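Local coordinates for protein protelomerase (Agrobacterium tumefaciens, PDB 4F43) that generates hairpin ends on linear DNA, probably by breaking and rejoining its strands, and protects the hairpins it makes, at residues 35-40 and 77-82; 190-195 and 292-297; 155-160 and 182-187; 3-8 and 39-44. The protein carries 1 engineered substitution. One frame throughout, in Å; residues are numbered along the deposited sequence.

Contact 1: 35-40 and 77-82. With nucleotides of chain B.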
# COMPACT_ATOMS: atom_id res chain seq x y z
N ASP A 35 11.22 -16.13 20.74
CA ASP A 35 12.36 -16.57 21.54
C ASP A 35 13.34 -15.43 21.76
O ASP A 35 14.05 -15.39 22.77
CB ASP A 35 13.07 -17.74 20.86
CG ASP A 35 12.15 -18.93 20.64
OD1 ASP A 35 11.15 -19.05 21.37
OD2 ASP A 35 12.44 -19.75 19.75
N PHE A 36 13.38 -14.50 20.81
CA PHE A 36 14.22 -13.32 20.91
C PHE A 36 13.75 -12.44 22.07
O PHE A 36 14.51 -12.13 22.99
CB PHE A 36 14.17 -12.53 19.60
CG PHE A 36 15.24 -11.50 19.48
CD1 PHE A 36 16.54 -11.86 19.16
CD2 PHE A 36 14.96 -10.16 19.66
CE1 PHE A 36 17.53 -10.91 19.03
CE2 PHE A 36 15.94 -9.20 19.54
CZ PHE A 36 17.23 -9.58 19.22
N ILE A 37 12.48 -12.05 22.01
CA ILE A 37 11.87 -11.25 23.07
C ILE A 37 11.95 -11.97 24.41
O ILE A 37 12.13 -11.34 25.46
CB ILE A 37 10.40 -10.91 22.74
CG1 ILE A 37 10.30 -10.19 21.39
CG2 ILE A 37 9.78 -10.06 23.84
CD1 ILE A 37 11.08 -8.90 21.33
N ALA A 38 11.83 -13.29 24.38
CA ALA A 38 11.93 -14.11 25.58
C ALA A 38 13.32 -14.01 26.20
O ALA A 38 13.46 -13.82 27.41
CB ALA A 38 11.60 -15.56 25.27
N ALA A 39 14.35 -14.15 25.37
CA ALA A 39 15.73 -14.09 25.84
C ALA A 39 16.10 -12.68 26.29
O ALA A 39 16.97 -12.51 27.15
CB ALA A 39 16.68 -14.56 24.74
N MET A 40 15.44 -11.68 25.72
CA MET A 40 15.70 -10.29 26.10
C MET A 40 15.25 -9.97 27.53
O MET A 40 15.72 -9.00 28.13
CB MET A 40 15.02 -9.33 25.12
CG MET A 40 15.67 -9.26 23.75
SD MET A 40 14.97 -7.95 22.75
CE MET A 40 15.25 -6.54 23.81
N ASN A 77 9.65 -3.67 15.67
CA ASN A 77 8.27 -3.46 16.12
C ASN A 77 7.92 -4.34 17.31
O ASN A 77 7.21 -3.91 18.23
CB ASN A 77 7.29 -3.68 14.97
CG ASN A 77 7.30 -2.55 13.96
OD1 ASN A 77 7.57 -1.40 14.31
ND2 ASN A 77 6.99 -2.87 12.71
N ALA A 78 8.42 -5.57 17.29
CA ALA A 78 8.21 -6.49 18.40
C ALA A 78 8.85 -5.96 19.68
O ALA A 78 8.27 -6.05 20.76
CB ALA A 78 8.76 -7.87 18.06
N ILE A 79 10.05 -5.40 19.54
CA ILE A 79 10.76 -4.81 20.68
C ILE A 79 10.00 -3.60 21.22
O ILE A 79 9.84 -3.45 22.43
CB ILE A 79 12.19 -4.39 20.30
CG1 ILE A 79 13.00 -5.60 19.84
CG2 ILE A 79 12.88 -3.72 21.47
CD1 ILE A 79 14.39 -5.26 19.34
N ARG A 80 9.53 -2.75 20.31
CA ARG A 80 8.75 -1.57 20.70
C ARG A 80 7.48 -1.97 21.43
O ARG A 80 7.06 -1.30 22.37
CB ARG A 80 8.40 -0.72 19.48
CG ARG A 80 9.59 -0.03 18.83
CD ARG A 80 9.13 0.87 17.69
NE ARG A 80 10.25 1.51 17.02
CZ ARG A 80 10.72 2.72 17.33
NH1 ARG A 80 11.75 3.22 16.65
NH2 ARG A 80 10.17 3.41 18.32
N GLU A 81 6.87 -3.07 20.99
CA GLU A 81 5.64 -3.55 21.61
C GLU A 81 5.90 -4.15 22.99
O GLU A 81 5.13 -3.92 23.92
CB GLU A 81 4.96 -4.59 20.71
CG GLU A 81 3.64 -5.11 21.26
CD GLU A 81 3.05 -6.22 20.41
OE1 GLU A 81 1.87 -6.57 20.61
OE2 GLU A 81 3.78 -6.75 19.53
N ALA A 82 6.98 -4.91 23.10
CA ALA A 82 7.28 -5.63 24.34
C ALA A 82 7.83 -4.73 25.44
O ALA A 82 7.35 -4.76 26.57
CB ALA A 82 8.23 -6.78 24.06
P DA B 21 5.18 0.66 10.72
OP1 DA B 21 4.23 1.23 11.71
OP2 DA B 21 5.71 -0.71 10.91
O5' DA B 21 4.51 0.73 9.27
C5' DA B 21 3.81 1.91 8.86
C4' DA B 21 3.22 1.75 7.47
O4' DA B 21 4.28 1.41 6.54
C3' DA B 21 2.18 0.65 7.31
O3' DA B 21 1.27 1.01 6.27
C2' DA B 21 3.03 -0.53 6.87
C1' DA B 21 3.96 0.19 5.91
N9 DA B 21 5.20 -0.51 5.62
C8 DA B 21 6.05 -1.13 6.50
N7 DA B 21 7.10 -1.67 5.93
C5 DA B 21 6.93 -1.38 4.58
C6 DA B 21 7.70 -1.66 3.43
N6 DA B 21 8.85 -2.34 3.42
N1 DA B 21 7.22 -1.21 2.26
C2 DA B 21 6.07 -0.53 2.22
N3 DA B 21 5.27 -0.20 3.22
C4 DA B 21 5.77 -0.66 4.38
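Ile37 is bent at its second torsion (chi2 -59°), which turns CD1 toward helix 65-82. Its CG2 lies anti to the backbone N and is directed to Ala82, while CD1 is directed to Ala78 and Ile79. In Ile79 the CG1-CD1 arm is extended (chi2 175°) and carries CD1 past Ile37 to the ring of Phe36. CD1 of Ile37 settles 4.1 Å from CB of Ala78, and equally near CG1 of Ile79. The other branch of Ile37, CG2, touches CB of Ala82 at 3.6 Å. Ile37 is thus wedged among three residues on two successive turns, and the small CB atoms of Ala78 and Ala82 are what its two branches touch.

CD1 of Ile79 meets the Phe36 ring at its edge, 4.2 Å from CE2. SD of Met40 lies 4.2 Å from CG1 of Ile79 and adds a sulfur to the same apolar cluster. Met89 and Leu90 of helix 89-92 cover it, and Leu52 of helix 46-59 backs Phe36 and Met40. Asn77 lies on a different face of helix 65-82. Its ND2 donates to OP2 of DA21 of chain B at 3.1 Å, so this helix joins the core to the DNA backbone. The axes of segments 35-40 and 77-82 come within 10.6 Å and cross at -45°. The arrangement is an apolar interface between helices of a small helical bundle, in the N-terminal part of this chain.

Contact 2: 190-195 and 292-297; sequences EGTKFG and GHNNND. With nucleotides of chain B.
Gly191 and Asn295 join two irregular loops beside the DNA: one links strands 177-180 and 198-201, the other follows helix 283-291. Asn295 N donates to Gly191 O at 2.7 Å. The donor lies 24° off the carbonyl plane and the bond is bent (N-H...O 131°). The same oxygen also receives a CA-H...O contact from Asn294. Gly191 passes close to Asn295, with Gly191 CA 3.4 Å from Asn295 ND2. The CG and CE methylenes of Lys193 lie along Gly292, with CG 3.7 Å from its CA. The amine of Lys193 makes a cation-pi contact with Tyr198.

Gly292 leaves helix 283-291 with positive phi, and Asn294 to Asp297 form a type II turn. Leu291, Gly292 and His293 match the Leu-Gly-His pattern of tyrosine recombinases, which the telomere resolvase fold probably resembles. Here the start of the turn meets the DNA. Asn294 N donates to OP2 of DC15 of chain B at 2.8 Å. The Asn294 amide swings out anti to the backbone N (chi1 -175°), and its ND2 makes a weak 3.3 Å bond to N7 of DA16 of chain B. A water near Gly191 N donates to OP2 of DA16 and lies 3.1 Å from Asn294 OD1, to which it also donates. Another water links Lys193 N to OP1 of DC15, 2.6 Å from that oxygen.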
# COMPACT_ATOMS: atom_id res chain seq x y z
N GLU A 190 3.58 15.12 10.51
CA GLU A 190 3.12 16.49 10.69
C GLU A 190 2.39 17.00 9.45
O GLU A 190 1.34 17.64 9.56
CB GLU A 190 4.29 17.42 11.02
CG GLU A 190 4.51 17.65 12.51
CD GLU A 190 3.51 18.63 13.10
OE1 GLU A 190 2.74 19.24 12.32
OE2 GLU A 190 3.50 18.79 14.34
N GLY A 191 2.94 16.72 8.28
CA GLY A 191 2.38 17.20 7.03
C GLY A 191 1.86 16.09 6.13
O GLY A 191 2.00 16.16 4.91
N THR A 192 1.26 15.07 6.73
CA THR A 192 0.68 13.97 5.97
C THR A 192 -0.84 14.05 5.99
O THR A 192 -1.41 14.91 6.66
CB THR A 192 1.13 12.60 6.52
OG1 THR A 192 0.57 12.40 7.82
CG2 THR A 192 2.65 12.53 6.60
N LYS A 193 -1.49 13.16 5.25
CA LYS A 193 -2.94 13.17 5.14
C LYS A 193 -3.61 12.32 6.23
O LYS A 193 -4.68 11.75 6.01
CB LYS A 193 -3.38 12.68 3.76
CG LYS A 193 -2.83 13.50 2.60
CD LYS A 193 -3.34 14.93 2.66
CE LYS A 193 -2.83 15.74 1.48
NZ LYS A 193 -3.26 17.16 1.56
N PHE A 194 -2.98 12.25 7.39
CA PHE A 194 -3.53 11.50 8.51
C PHE A 194 -4.72 12.22 9.12
O PHE A 194 -4.57 13.31 9.68
CB PHE A 194 -2.46 11.25 9.57
CG PHE A 194 -2.95 10.46 10.75
CD1 PHE A 194 -3.15 9.09 10.66
CD2 PHE A 194 -3.21 11.08 11.96
CE1 PHE A 194 -3.61 8.37 11.74
CE2 PHE A 194 -3.66 10.36 13.05
CZ PHE A 194 -3.86 9.00 12.94
N GLY A 195 -5.90 11.62 9.02
CA GLY A 195 -7.11 12.22 9.53
C GLY A 195 -7.51 13.45 8.74
O GLY A 195 -8.17 14.35 9.26
N GLY A 292 -2.35 12.24 -2.30
CA GLY A 292 -2.22 12.56 -0.89
C GLY A 292 -0.87 12.16 -0.32
O GLY A 292 -0.73 11.09 0.28
N HIS A 293 0.13 13.01 -0.51
CA HIS A 293 1.48 12.73 -0.04
C HIS A 293 1.91 13.70 1.05
O HIS A 293 1.17 14.60 1.43
CB HIS A 293 2.47 12.79 -1.20
CG HIS A 293 2.36 11.65 -2.16
ND1 HIS A 293 2.90 11.68 -3.43
CD2 HIS A 293 1.77 10.43 -2.03
CE1 HIS A 293 2.64 10.54 -4.04
NE2 HIS A 293 1.96 9.76 -3.22
N ASN A 294 3.12 13.49 1.56
CA ASN A 294 3.72 14.37 2.55
C ASN A 294 3.82 15.80 2.00
O ASN A 294 3.93 16.00 0.79
CB ASN A 294 5.11 13.86 2.93
CG ASN A 294 5.75 14.66 4.04
OD1 ASN A 294 5.06 15.20 4.91
ND2 ASN A 294 7.07 14.76 4.02
N ASN A 295 3.75 16.78 2.90
CA ASN A 295 3.86 18.18 2.50
C ASN A 295 5.16 18.47 1.75
O ASN A 295 6.24 18.06 2.18
CB ASN A 295 3.74 19.11 3.71
CG ASN A 295 2.36 19.74 3.82
OD1 ASN A 295 1.71 20.02 2.81
ND2 ASN A 295 1.91 19.96 5.05
N ASN A 296 5.03 19.16 0.62
CA ASN A 296 6.17 19.54 -0.21
C ASN A 296 6.98 18.36 -0.74
O ASN A 296 8.16 18.49 -1.05
CB ASN A 296 7.09 20.51 0.54
CG ASN A 296 6.32 21.64 1.21
OD1 ASN A 296 6.55 21.95 2.37
ND2 ASN A 296 5.40 22.25 0.47
N ASP A 297 6.33 17.20 -0.86
CA ASP A 297 6.97 16.01 -1.39
C ASP A 297 6.56 15.76 -2.83
O ASP A 297 5.39 15.51 -3.12
CB ASP A 297 6.63 14.79 -0.53
CG ASP A 297 7.19 13.50 -1.08
OD1 ASP A 297 6.60 12.43 -0.81
OD2 ASP A 297 8.23 13.54 -1.78
P DC B 15 3.55 10.10 2.78
OP1 DC B 15 2.18 10.33 3.30
OP2 DC B 15 4.04 10.88 1.63
O5' DC B 15 4.59 10.29 3.99
C5' DC B 15 4.37 9.60 5.21
C4' DC B 15 5.63 9.55 6.07
O4' DC B 15 6.67 8.81 5.39
C3' DC B 15 6.24 10.91 6.42
O3' DC B 15 6.73 10.89 7.76
C2' DC B 15 7.40 11.00 5.43
C1' DC B 15 7.86 9.55 5.48
N1 DC B 15 8.78 9.17 4.39
C2 DC B 15 9.82 8.26 4.66
O2 DC B 15 9.93 7.81 5.81
N3 DC B 15 10.66 7.91 3.66
C4 DC B 15 10.49 8.43 2.44
N4 DC B 15 11.34 8.05 1.48
C5 DC B 15 9.44 9.35 2.15
C6 DC B 15 8.62 9.69 3.14
P DA B 16 7.50 12.16 8.36
OP1 DA B 16 7.33 12.15 9.83
OP2 DA B 16 7.08 13.36 7.59
O5' DA B 16 9.04 11.87 8.01
C5' DA B 16 9.80 10.97 8.80
C4' DA B 16 11.06 10.52 8.07
O4' DA B 16 10.83 10.59 6.64
C3' DA B 16 12.30 11.37 8.32
O3' DA B 16 13.48 10.57 8.23
C2' DA B 16 12.23 12.36 7.16
C1' DA B 16 11.83 11.40 6.06
N9 DA B 16 11.28 12.03 4.86
C8 DA B 16 10.24 12.92 4.80
N7 DA B 16 9.97 13.32 3.58
C5 DA B 16 10.89 12.65 2.79
C6 DA B 16 11.13 12.64 1.40
N6 DA B 16 10.43 13.36 0.53
N1 DA B 16 12.13 11.86 0.95
C2 DA B 16 12.84 11.14 1.83
N3 DA B 16 12.71 11.06 3.15
C4 DA B 16 11.71 11.85 3.57
O HOH W 1 4.64 14.86 7.94
O HOH W 2 0.03 11.83 3.48
O HOH W 3 -0.84 17.94 2.88

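Contact 3: 155-160 and 182-187; sequences PYEVFT and GQAKTK. With nucleotides of chain B.
Two acceptor oxygens, Glu157 OE2 and Gln183 OE1, lie only 3.1 Å apart with no bond between them. The carboxylate and amide planes are turned 36° against each other. What holds each group is elsewhere. Glu157 OE2 takes the N-H of Ala184 on its anti side at 3.1 Å, the donor 17° out of the carboxylate plane. This bond ties the loop to the start of the helix. Glu157 OE1 accepts from the backbone N of the engineered residue Ala154. The Gln183 chain is bent at its second torsion, and NE2 donates to Leu291 O. A water lies 3.0 Å from Glu157 OE1 and also near Gln183 OE1.

Ala184 CB meets the Tyr156 ring at its edge, 4.2 Å from CD2. The helix start binds the phosphate of DT23 and the loop that of DT22. Tyr156 N donates to OP1 of DT23 of chain B at 2.7 Å, and Lys185 N to OP1 of DT22 of chain B at 2.9 Å. Lys185 NZ bonds to another phosphate and to an adenine N3. Helix 155-161 packs on helices 140-151 and 230-248, while the loop 182-187 runs from strand 177-180 toward strand 198-201.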
# COMPACT_ATOMS: atom_id res chain seq x y z
N PRO A 155 -5.98 -0.63 -2.18
CA PRO A 155 -6.80 -1.76 -1.72
C PRO A 155 -7.08 -1.75 -0.22
O PRO A 155 -8.20 -2.03 0.19
CB PRO A 155 -5.94 -2.97 -2.09
CG PRO A 155 -5.21 -2.53 -3.31
CD PRO A 155 -4.92 -1.07 -3.11
N TYR A 156 -6.07 -1.42 0.59
CA TYR A 156 -6.26 -1.35 2.03
C TYR A 156 -7.24 -0.24 2.38
O TYR A 156 -8.18 -0.46 3.15
CB TYR A 156 -4.92 -1.12 2.74
CG TYR A 156 -4.99 -1.20 4.24
CD1 TYR A 156 -5.27 -2.41 4.88
CD2 TYR A 156 -4.77 -0.08 5.03
CE1 TYR A 156 -5.34 -2.49 6.25
CE2 TYR A 156 -4.84 -0.15 6.41
CZ TYR A 156 -5.12 -1.36 7.02
OH TYR A 156 -5.19 -1.44 8.39
N GLU A 157 -7.03 0.93 1.80
CA GLU A 157 -7.91 2.07 2.00
C GLU A 157 -9.33 1.74 1.56
O GLU A 157 -10.28 1.93 2.32
CB GLU A 157 -7.40 3.29 1.23
CG GLU A 157 -6.02 3.76 1.64
CD GLU A 157 -5.46 4.81 0.70
OE1 GLU A 157 -6.01 4.96 -0.42
OE2 GLU A 157 -4.48 5.48 1.07
N VAL A 158 -9.46 1.24 0.34
CA VAL A 158 -10.76 0.91 -0.24
C VAL A 158 -11.54 -0.11 0.58
O VAL A 158 -12.68 0.14 0.98
CB VAL A 158 -10.62 0.37 -1.69
CG1 VAL A 158 -11.94 -0.19 -2.18
CG2 VAL A 158 -10.11 1.46 -2.62
N PHE A 159 -10.92 -1.26 0.83
CA PHE A 159 -11.61 -2.36 1.50
C PHE A 159 -11.79 -2.16 3.00
O PHE A 159 -12.75 -2.68 3.58
CB PHE A 159 -10.89 -3.69 1.24
CG PHE A 159 -11.02 -4.19 -0.17
CD1 PHE A 159 -12.21 -4.72 -0.62
CD2 PHE A 159 -9.94 -4.14 -1.04
CE1 PHE A 159 -12.33 -5.19 -1.92
CE2 PHE A 159 -10.05 -4.61 -2.33
CZ PHE A 159 -11.25 -5.13 -2.77
N THR A 160 -10.88 -1.44 3.65
CA THR A 160 -10.88 -1.40 5.11
C THR A 160 -11.25 -0.07 5.78
O THR A 160 -11.86 -0.07 6.84
CB THR A 160 -9.53 -1.89 5.68
OG1 THR A 160 -8.50 -0.95 5.38
CG2 THR A 160 -9.16 -3.25 5.10
N GLY A 182 -9.58 7.73 5.26
CA GLY A 182 -8.35 8.49 5.38
C GLY A 182 -7.18 7.78 4.74
O GLY A 182 -7.23 6.58 4.46
N GLN A 183 -6.10 8.53 4.52
CA GLN A 183 -4.92 8.01 3.85
C GLN A 183 -4.22 6.93 4.68
O GLN A 183 -4.34 6.90 5.90
CB GLN A 183 -3.94 9.16 3.56
CG GLN A 183 -2.77 8.81 2.65
CD GLN A 183 -3.14 8.80 1.18
OE1 GLN A 183 -4.29 8.58 0.81
NE2 GLN A 183 -2.15 9.05 0.33
N ALA A 184 -3.49 6.05 4.00
CA ALA A 184 -2.69 5.03 4.66
C ALA A 184 -1.21 5.36 4.52
O ALA A 184 -0.83 6.27 3.79
CB ALA A 184 -2.99 3.66 4.08
N LYS A 185 -0.37 4.61 5.24
CA LYS A 185 1.08 4.76 5.20
C LYS A 185 1.58 6.14 5.63
O LYS A 185 2.72 6.51 5.36
CB LYS A 185 1.62 4.44 3.80
CG LYS A 185 1.30 3.04 3.30
CD LYS A 185 1.94 2.79 1.95
CE LYS A 185 3.45 2.99 2.02
NZ LYS A 185 4.09 2.91 0.67
N THR A 186 0.72 6.90 6.32
CA THR A 186 1.07 8.25 6.73
C THR A 186 2.02 8.26 7.92
O THR A 186 2.83 9.18 8.07
CB THR A 186 -0.18 9.08 7.09
OG1 THR A 186 -0.83 8.49 8.22
CG2 THR A 186 -1.14 9.13 5.92
N LYS A 187 1.90 7.24 8.77
CA LYS A 187 2.68 7.15 10.01
C LYS A 187 2.47 8.36 10.92
O LYS A 187 3.34 8.69 11.73
CB LYS A 187 4.17 6.94 9.71
CG LYS A 187 4.51 5.55 9.20
CD LYS A 187 5.97 5.43 8.80
CE LYS A 187 6.26 6.22 7.54
NZ LYS A 187 7.66 6.03 7.07
P DT B 23 -2.43 -2.33 0.53
OP1 DT B 23 -3.49 -1.57 -0.17
OP2 DT B 23 -2.78 -3.42 1.47
O5' DT B 23 -1.43 -2.93 -0.57
C5' DT B 23 -0.97 -2.11 -1.63
C4' DT B 23 0.04 -2.86 -2.49
O4' DT B 23 1.13 -3.33 -1.65
C3' DT B 23 -0.50 -4.09 -3.20
O3' DT B 23 0.01 -4.15 -4.53
C2' DT B 23 0.03 -5.25 -2.36
C1' DT B 23 1.38 -4.68 -1.98
N1 DT B 23 2.03 -5.36 -0.82
C2 DT B 23 3.21 -6.03 -1.03
O2 DT B 23 3.75 -6.10 -2.12
N3 DT B 23 3.74 -6.63 0.08
C4 DT B 23 3.23 -6.62 1.36
O4 DT B 23 3.80 -7.19 2.29
C5 DT B 23 2.00 -5.90 1.52
C7 DT B 23 1.33 -5.81 2.87
C6 DT B 23 1.46 -5.31 0.44
P DT B 22 -0.32 1.00 6.54
OP1 DT B 22 -0.70 2.35 7.01
OP2 DT B 22 -0.63 -0.19 7.37
O5' DT B 22 -0.94 0.77 5.09
C5' DT B 22 -1.00 -0.53 4.51
C4' DT B 22 -0.17 -0.61 3.24
O4' DT B 22 1.20 -0.91 3.59
C3' DT B 22 -0.55 -1.73 2.28
O3' DT B 22 -1.51 -1.27 1.33
C2' DT B 22 0.76 -2.07 1.58
C1' DT B 22 1.84 -1.44 2.45
N1 DT B 22 2.90 -2.41 2.87
C2 DT B 22 3.80 -2.85 1.94
O2 DT B 22 3.80 -2.49 0.77
N3 DT B 22 4.73 -3.74 2.41
C4 DT B 22 4.85 -4.22 3.70
O4 DT B 22 5.73 -5.02 4.02
C5 DT B 22 3.87 -3.72 4.63
C7 DT B 22 3.89 -4.17 6.06
C6 DT B 22 2.95 -2.85 4.18
P DC B 15 3.55 10.10 2.78
OP1 DC B 15 2.18 10.33 3.30
OP2 DC B 15 4.04 10.88 1.63
O5' DC B 15 4.59 10.29 3.99
C5' DC B 15 4.37 9.60 5.21
C4' DC B 15 5.63 9.55 6.07
O4' DC B 15 6.67 8.81 5.39
C3' DC B 15 6.24 10.91 6.42
O3' DC B 15 6.73 10.89 7.76
C2' DC B 15 7.40 11.00 5.43
C1' DC B 15 7.86 9.55 5.48
N1 DC B 15 8.78 9.17 4.39
C2 DC B 15 9.82 8.26 4.66
O2 DC B 15 9.93 7.81 5.81
N3 DC B 15 10.66 7.91 3.66
C4 DC B 15 10.49 8.43 2.44
N4 DC B 15 11.34 8.05 1.48
C5 DC B 15 9.44 9.35 2.15
C6 DC B 15 8.62 9.69 3.14
O HOH W 4 -4.65 7.45 -1.49

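Contact 4: 3-8 and 39-44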
# COMPACT_ATOMS: atom_id res chain seq x y z
N PRO A 3 12.64 -0.75 31.19
CA PRO A 3 11.94 -2.02 31.37
C PRO A 3 12.84 -3.19 30.99
O PRO A 3 13.44 -3.17 29.91
CB PRO A 3 10.77 -1.93 30.37
CG PRO A 3 10.91 -0.57 29.69
CD PRO A 3 12.33 -0.17 29.87
N LYS A 4 12.95 -4.19 31.85
CA LYS A 4 13.78 -5.35 31.55
C LYS A 4 12.93 -6.55 31.14
O LYS A 4 13.46 -7.55 30.65
CB LYS A 4 14.67 -5.72 32.74
CG LYS A 4 13.91 -5.96 34.04
CD LYS A 4 14.85 -6.46 35.12
CE LYS A 4 14.12 -6.66 36.44
NZ LYS A 4 14.99 -7.30 37.46
N THR A 5 11.62 -6.44 31.32
CA THR A 5 10.70 -7.51 30.97
C THR A 5 9.61 -7.03 30.03
O THR A 5 9.19 -5.87 30.10
CB THR A 5 10.04 -8.11 32.23
OG1 THR A 5 9.19 -7.13 32.84
CG2 THR A 5 11.10 -8.56 33.23
N GLY A 6 9.15 -7.91 29.15
CA GLY A 6 8.11 -7.56 28.20
C GLY A 6 7.64 -8.73 27.36
O GLY A 6 8.31 -9.76 27.28
N VAL A 7 6.48 -8.57 26.73
CA VAL A 7 5.91 -9.61 25.89
C VAL A 7 5.22 -9.03 24.66
O VAL A 7 4.35 -8.17 24.77
CB VAL A 7 4.93 -10.50 26.68
CG1 VAL A 7 4.01 -9.65 27.56
CG2 VAL A 7 4.12 -11.39 25.74
N ALA A 8 5.63 -9.49 23.48
CA ALA A 8 5.00 -9.07 22.23
C ALA A 8 3.76 -9.91 21.99
O ALA A 8 3.82 -10.97 21.36
CB ALA A 8 5.98 -9.21 21.08
N ALA A 39 14.35 -14.15 25.37
CA ALA A 39 15.73 -14.09 25.84
C ALA A 39 16.10 -12.68 26.29
O ALA A 39 16.97 -12.51 27.15
CB ALA A 39 16.68 -14.56 24.74
N MET A 40 15.44 -11.68 25.72
CA MET A 40 15.70 -10.29 26.10
C MET A 40 15.25 -9.97 27.53
O MET A 40 15.72 -9.00 28.13
CB MET A 40 15.02 -9.33 25.12
CG MET A 40 15.67 -9.26 23.75
SD MET A 40 14.97 -7.95 22.75
CE MET A 40 15.25 -6.54 23.81
N ASN A 41 14.35 -10.78 28.06
CA ASN A 41 13.81 -10.55 29.40
C ASN A 41 14.85 -10.68 30.51
O ASN A 41 15.39 -11.75 30.75
CB ASN A 41 12.64 -11.50 29.68
CG ASN A 41 11.37 -11.06 28.99
OD1 ASN A 41 10.48 -10.48 29.61
ND2 ASN A 41 11.27 -11.34 27.69
N GLY A 42 15.13 -9.57 31.20
CA GLY A 42 16.02 -9.58 32.34
C GLY A 42 17.42 -9.07 32.04
O GLY A 42 18.23 -8.89 32.95
N MET A 43 17.71 -8.85 30.76
CA MET A 43 19.03 -8.38 30.35
C MET A 43 19.30 -6.94 30.78
O MET A 43 18.45 -6.07 30.62
CB MET A 43 19.22 -8.51 28.84
CG MET A 43 19.59 -9.91 28.38
SD MET A 43 20.16 -9.94 26.68
CE MET A 43 20.59 -11.66 26.49
N ASP A 44 20.49 -6.70 31.33
CA ASP A 44 20.90 -5.36 31.72
C ASP A 44 22.24 -5.00 31.08
O ASP A 44 22.63 -3.83 31.05
CB ASP A 44 20.99 -5.26 33.25
CG ASP A 44 21.60 -6.49 33.89
OD1 ASP A 44 21.33 -6.73 35.08
OD2 ASP A 44 22.35 -7.21 33.19
O HOH W 5 15.36 -6.65 28.99
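Asn41 reaches from a type II turn, Met40 to Met43, across to the extended backbone of Lys4 to Gly6. The turn follows helix 28-40. Gly42, with positive phi, fills its third position. The first torsion of Asn41 (chi1 -77°) sets CG anti to the carbonyl carbon. Asn41 CB lies 4.1 Å from Lys4 O. Asn41 CG comes next, 3.7 Å from Gly6 O. At the tip, Asn41 OD1 accepts from Gly6 N at 2.9 Å. That bond is nearly straight (164°), but the donor stands above the amide plane, 38° out of it, and is not on a lone pair. Asn41 ND2 points at Gly6 O in a weak bond of 3.4 Å, and its place is less sure. It also makes a weak bond to Ala38 O. The amide oxygen thus takes the Gly6 N-H, while the amide nitrogen may weakly reach the C=O of the same residue. Thr5 crosses the Asn41 side chain at about a right angle.

The backbones also meet directly, at Gly42 and Lys4. Gly42 N donates to Lys4 O at 2.7 Å, and CA of Asn41 adds a CA-H...O contact to that oxygen. The chain's N-terminal end is therefore fastened to the turn at the surface, just before helix 9-18 begins. Met40 and Met43 lean on helix 46-59 behind it. One water donates to both Met40 O and Lys4 O, 2.7 Å from the latter.

How the contacts relate
The contacts form two groups. Contacts 1 and 4 lie in the N-terminal helical part, with centres 7 Å apart. Both use helix 28-40 and share Ala39 and Met40. They touch where Gly6, Val7 and Ala8 pack on Ile37, Glu81 and Ala82. Contacts 3 and 2 lie in the catalytic domain, 13 Å apart between centres. Segments 182-187 and 190-195 lie in the same loop, between strands 177-180 and 198-201, and Gln183 lies against Lys193. Contact 3 closes before contact 2 opens, and contacts 4 and 1 precede both. Centres of contacts 1 and 3 are 27 Å apart. Chain B is met by contacts 1, 2 and 3, so both parts hold the hairpin DNA.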